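Local structure of extracellular ligand-binding receptor (4M88) at residues M79-I84 and Q149-G154; N102-A107 and L230-A235. The protein probably binds an amino acid or a similar small solute outside the cytoplasm and hands it to an ABC transporter. All blocks are in the same frame, centred on the assembly; numbering follows the deposited sequence.

Contact 1: M79-I84 and Q149-G154; sequences MGSAAI and QDLPTG
S81 and T153 meet hydroxyl to hydroxyl, each from the first turn of its own helix. The S81 OG to T153 OG1 hydrogen bond is 2.7 Å long, and either hydroxyl could be the donor. It joins helix 81-89, which follows a strand of the five-stranded sheet, to helix 152-166, which follows a strand of the seven-stranded sheet. The contact therefore spans the two lobes expected of a periplasmic binding protein.

The tight part is around the T153 side chain. Its methyl CG2 lies 3.5 Å from S81 CB, closer than carbons usually pack. The same methyl is 3.4 Å from S81 OG, so the serine side chain is met by both branches of the threonine. T153 OG1 sits between its backbone N and carbonyl carbon (chi1 52°), and this rotation sends CG2 anti to the carbonyl carbon. T153 OG1 also hydrogen-bonds a bound glycerol, probably from the crystallisation liquor. P105 and L110 add apolar cover, P105 against S81 and L110 against T153.

The looser part lies toward L151, the N-cap residue of helix 152-166. Its CD2 comes no nearer than 4.1 Å to S81 OG, and L151 is partly exposed.

A valine in place of T153 would probably leave S81 OG without its hydrogen-bond partner across the lobes, and the bond to glycerol would be lost too.

The two segments bury just 107 Å² between them, and one hydrogen bond is the sole polar link. Neither side brings a charge to it. Such a small neutral link is consistent with lobes that close on a ligand and part again.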
loop_
_atom_site.group_PDB
_atom_site.type_symbol
_atom_site.label_atom_id
_atom_site.label_comp_id
_atom_site.label_asym_id
_atom_site.label_seq_id
_atom_site.Cartn_x
_atom_site.Cartn_y
_atom_site.Cartn_z
HETATM N N MSE A 79 2.702 -8.530 -0.292
HETATM C CA MSE A 79 3.163 -7.441 -1.136
HETATM C C MSE A 79 3.750 -7.988 -2.437
HETATM O O MSE A 79 4.595 -8.889 -2.420
HETATM C CB MSE A 79 4.213 -6.622 -0.386
HETATM C CG MSE A 79 5.010 -5.689 -1.268
HETATM SE SE MSE A 79 6.298 -4.690 -0.176
HETATM C CE MSE A 79 5.146 -3.181 0.203
ATOM N N GLY A 80 3.289 -7.446 -3.560
ATOM C CA GLY A 80 3.783 -7.844 -4.863
ATOM C C GLY A 80 2.635 -8.206 -5.777
ATOM O O GLY A 80 1.813 -9.062 -5.431
ATOM N N SER A 81 2.570 -7.552 -6.937
ATOM C CA SER A 81 1.546 -7.840 -7.942
ATOM C C SER A 81 1.499 -9.311 -8.362
ATOM O O SER A 81 0.427 -9.921 -8.392
ATOM C CB SER A 81 1.779 -6.980 -9.188
ATOM O OG SER A 81 1.845 -5.608 -8.845
ATOM N N ALA A 82 2.655 -9.865 -8.712
ATOM C CA ALA A 82 2.728 -11.231 -9.214
ATOM C C ALA A 82 2.271 -12.211 -8.151
ATOM O O ALA A 82 1.553 -13.168 -8.445
ATOM C CB ALA A 82 4.154 -11.566 -9.664
ATOM N N ALA A 83 2.713 -11.968 -6.917
ATOM C CA ALA A 83 2.359 -12.809 -5.783
ATOM C C ALA A 83 0.854 -12.840 -5.549
ATOM O O ALA A 83 0.262 -13.915 -5.490
ATOM C CB ALA A 83 3.078 -12.331 -4.527
ATOM N N ILE A 84 0.230 -11.673 -5.390
ATOM C CA ILE A 84 -1.220 -11.633 -5.149
ATOM C C ILE A 84 -2.015 -12.193 -6.325
ATOM O O ILE A 84 -3.013 -12.907 -6.136
ATOM C CB ILE A 84 -1.700 -10.205 -4.770
ATOM C CG1 ILE A 84 -1.042 -9.755 -3.466
ATOM C CG2 ILE A 84 -3.228 -10.149 -4.644
ATOM C CD1 ILE A 84 -1.165 -8.254 -3.226
ATOM N N GLN A 149 4.415 1.120 -15.581
ATOM C CA GLN A 149 5.248 -0.036 -15.906
ATOM C C GLN A 149 4.402 -1.086 -16.607
ATOM O O GLN A 149 3.238 -1.291 -16.256
ATOM C CB GLN A 149 5.906 -0.640 -14.666
ATOM C CG GLN A 149 6.902 -1.765 -15.012
ATOM C CD GLN A 149 7.548 -2.396 -13.798
ATOM O OE1 GLN A 149 7.766 -1.740 -12.783
ATOM N NE2 GLN A 149 7.858 -3.682 -13.897
ATOM N N ASP A 150 5.011 -1.748 -17.589
ATOM C CA ASP A 150 4.365 -2.795 -18.371
ATOM C C ASP A 150 4.239 -4.070 -17.541
ATOM O O ASP A 150 5.035 -5.007 -17.672
ATOM C CB ASP A 150 5.157 -3.049 -19.655
ATOM C CG ASP A 150 4.454 -4.001 -20.599
ATOM O OD1 ASP A 150 3.274 -4.332 -20.350
ATOM O OD2 ASP A 150 5.081 -4.408 -21.597
ATOM N N LEU A 151 3.226 -4.078 -16.685
ATOM C CA LEU A 151 2.947 -5.158 -15.754
ATOM C C LEU A 151 1.425 -5.217 -15.720
ATOM O O LEU A 151 0.779 -4.202 -15.976
ATOM C CB LEU A 151 3.458 -4.742 -14.379
ATOM C CG LEU A 151 3.867 -5.802 -13.376
ATOM C CD1 LEU A 151 4.969 -6.637 -13.990
ATOM C CD2 LEU A 151 4.331 -5.146 -12.084
ATOM N N PRO A 152 0.837 -6.389 -15.411
ATOM C CA PRO A 152 -0.632 -6.447 -15.346
ATOM C C PRO A 152 -1.278 -5.397 -14.430
ATOM O O PRO A 152 -2.282 -4.802 -14.830
ATOM C CB PRO A 152 -0.898 -7.856 -14.817
ATOM C CG PRO A 152 0.240 -8.663 -15.373
ATOM C CD PRO A 152 1.444 -7.733 -15.356
ATOM N N THR A 153 -0.727 -5.174 -13.236
ATOM C CA THR A 153 -1.280 -4.171 -12.323
ATOM C C THR A 153 -1.039 -2.732 -12.796
ATOM O O THR A 153 -1.772 -1.808 -12.416
ATOM C CB THR A 153 -0.719 -4.324 -10.909
ATOM O OG1 THR A 153 0.714 -4.361 -10.962
ATOM C CG2 THR A 153 -1.247 -5.601 -10.276
ATOM N N GLY A 154 0.000 -2.546 -13.606
ATOM C CA GLY A 154 0.258 -1.256 -14.227
ATOM C C GLY A 154 -0.767 -0.977 -15.305
ATOM O O GLY A 154 -1.305 0.128 -15.392
#

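Contact 2: N102-A107 and L230-A235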
loop_
_atom_site.group_PDB
_atom_site.type_symbol
_atom_site.label_atom_id
_atom_site.label_comp_id
_atom_site.label_asym_id
_atom_site.label_seq_id
_atom_site.Cartn_x
_atom_site.Cartn_y
_atom_site.Cartn_z
ATOM N N ASN A 102 -5.130 -7.122 4.309
ATOM C CA ASN A 102 -4.430 -6.152 3.470
ATOM C C ASN A 102 -3.655 -6.807 2.331
ATOM O O ASN A 102 -3.288 -7.989 2.393
ATOM C CB ASN A 102 -3.534 -5.204 4.277
ATOM C CG ASN A 102 -3.341 -3.861 3.580
ATOM O OD1 ASN A 102 -4.299 -3.286 3.047
ATOM N ND2 ASN A 102 -2.102 -3.372 3.552
ATOM N N GLY A 103 -3.435 -6.029 1.282
ATOM C CA GLY A 103 -2.670 -6.466 0.131
ATOM C C GLY A 103 -2.073 -5.223 -0.492
ATOM O O GLY A 103 -2.724 -4.171 -0.531
ATOM N N VAL A 104 -0.822 -5.334 -0.932
ATOM C CA VAL A 104 -0.132 -4.254 -1.632
ATOM C C VAL A 104 0.384 -4.825 -2.943
ATOM O O VAL A 104 1.098 -5.823 -2.935
ATOM C CB VAL A 104 1.087 -3.775 -0.832
ATOM C CG1 VAL A 104 1.856 -2.685 -1.596
ATOM C CG2 VAL A 104 0.660 -3.294 0.537
ATOM N N PRO A 105 0.067 -4.184 -4.080
ATOM C CA PRO A 105 -0.641 -2.917 -4.250
ATOM C C PRO A 105 -2.145 -3.096 -4.215
ATOM O O PRO A 105 -2.640 -4.223 -4.345
ATOM C CB PRO A 105 -0.236 -2.500 -5.665
ATOM C CG PRO A 105 -0.113 -3.800 -6.390
ATOM C CD PRO A 105 0.475 -4.762 -5.375
ATOM N N GLY A 106 -2.857 -1.980 -4.076
ATOM C CA GLY A 106 -4.307 -1.978 -4.110
ATOM C C GLY A 106 -4.869 -1.905 -5.518
ATOM O O GLY A 106 -5.874 -1.231 -5.755
ATOM N N ALA A 107 -4.238 -2.608 -6.455
ATOM C CA ALA A 107 -4.679 -2.592 -7.851
ATOM C C ALA A 107 -6.126 -3.051 -7.976
ATOM O O ALA A 107 -6.567 -3.957 -7.255
ATOM C CB ALA A 107 -3.765 -3.457 -8.711
ATOM N N LEU A 230 1.027 7.225 -6.345
ATOM C CA LEU A 230 0.113 6.597 -5.401
ATOM C C LEU A 230 0.852 6.192 -4.130
ATOM O O LEU A 230 2.039 6.492 -3.974
ATOM C CB LEU A 230 -0.553 5.379 -6.046
ATOM C CG LEU A 230 -1.260 5.651 -7.375
ATOM C CD1 LEU A 230 -1.939 4.380 -7.896
ATOM C CD2 LEU A 230 -2.274 6.759 -7.208
ATOM N N SER A 231 0.146 5.504 -3.234
ATOM C CA SER A 231 0.663 5.187 -1.902
ATOM C C SER A 231 1.767 4.129 -1.879
ATOM O O SER A 231 1.632 3.125 -1.178
ATOM C CB SER A 231 -0.477 4.707 -1.006
ATOM O OG SER A 231 -1.355 5.761 -0.685
ATOM N N TYR A 232 2.864 4.352 -2.603
ATOM C CA TYR A 232 3.908 3.313 -2.689
ATOM C C TYR A 232 5.350 3.760 -2.463
ATOM O O TYR A 232 6.276 2.944 -2.535
ATOM C CB TYR A 232 3.779 2.555 -4.009
ATOM C CG TYR A 232 2.418 1.927 -4.111
ATOM C CD1 TYR A 232 2.045 0.924 -3.232
ATOM C CD2 TYR A 232 1.485 2.380 -5.035
ATOM C CE1 TYR A 232 0.787 0.360 -3.283
ATOM C CE2 TYR A 232 0.219 1.815 -5.099
ATOM C CZ TYR A 232 -0.121 0.814 -4.219
ATOM O OH TYR A 232 -1.376 0.253 -4.278
ATOM N N VAL A 233 5.542 5.043 -2.192
ATOM C CA VAL A 233 6.880 5.566 -1.922
ATOM C C VAL A 233 6.810 6.560 -0.773
ATOM O O VAL A 233 5.739 7.106 -0.493
ATOM C CB VAL A 233 7.485 6.260 -3.163
ATOM C CG1 VAL A 233 7.761 5.256 -4.253
ATOM C CG2 VAL A 233 6.567 7.358 -3.665
ATOM N N SER A 234 7.938 6.779 -0.095
ATOM C CA SER A 234 8.026 7.812 0.934
ATOM C C SER A 234 8.701 9.026 0.316
ATOM O O SER A 234 9.431 8.898 -0.668
ATOM C CB SER A 234 8.822 7.330 2.154
ATOM O OG SER A 234 10.204 7.193 1.850
ATOM N N ALA A 235 8.444 10.209 0.864
ATOM C CA ALA A 235 9.134 11.407 0.386
ATOM C C ALA A 235 10.636 11.248 0.567
ATOM O O ALA A 235 11.433 11.733 -0.244
ATOM C CB ALA A 235 8.639 12.637 1.118
#
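This is a buried contact between two loops near the centre of the chain, made by Y232 of one, which hydrogen-bonds to the backbone of the other and packs on its side chains. Loop 102-107 follows strand 99-101 of the five-stranded sheet, and loop 230-235 follows strand 227-229 of the seven-stranded sheet. Both lie where loops lining the interlobe cleft are expected in this fold.

Y232 alone touches 102-107 from its segment. G106 N donates to Y232 OH over 2.7 Å, with an N-H...O angle of 160°. With CG1 anti to the V104 backbone N (chi1 177°), this methyl comes to the ring edge, near its plane, 3.6 Å from Y232 CE1. P105 CB approaches the ring obliquely and lies 3.6 Å from Y232 CZ. On the tyrosine's own lobe, P208 and I211 of helix 208-220 also touch its side chain.

Y232 OH has a second partner, a hydrogen bond to D125 OD1. D125 also shares a backbone hydrogen bond with G106. The phenol oxygen accepts from G106 N. A carboxylate, if ionised, can only accept, so the O-H probably points to D125. The buried hydroxyl thus has two partners, as acceptor and probably as donor.

In the fold
Contacts 1 and 2 are two bridges between the same lobes, with centres about 12 Å apart. Their segments alternate along the chain. On the first lobe, 79-84 and 102-107 are joined by a probable hydrogen bond of 2.8 Å from G80 N to V104 O. P105 serves both bridges: its CG lies 3.6 Å from S81 OG. T153 CG2 also packs 3.7 Å from A107 CB, so 149-154 touches both segments of that lobe. Bound glycerol lies about 3 Å from the T153 side chain, and bound glycerol is also found about 3 Å from that of Y232. This may mark the interlobe cleft, where relatives bind their ligands, but no natural ligand is identified here.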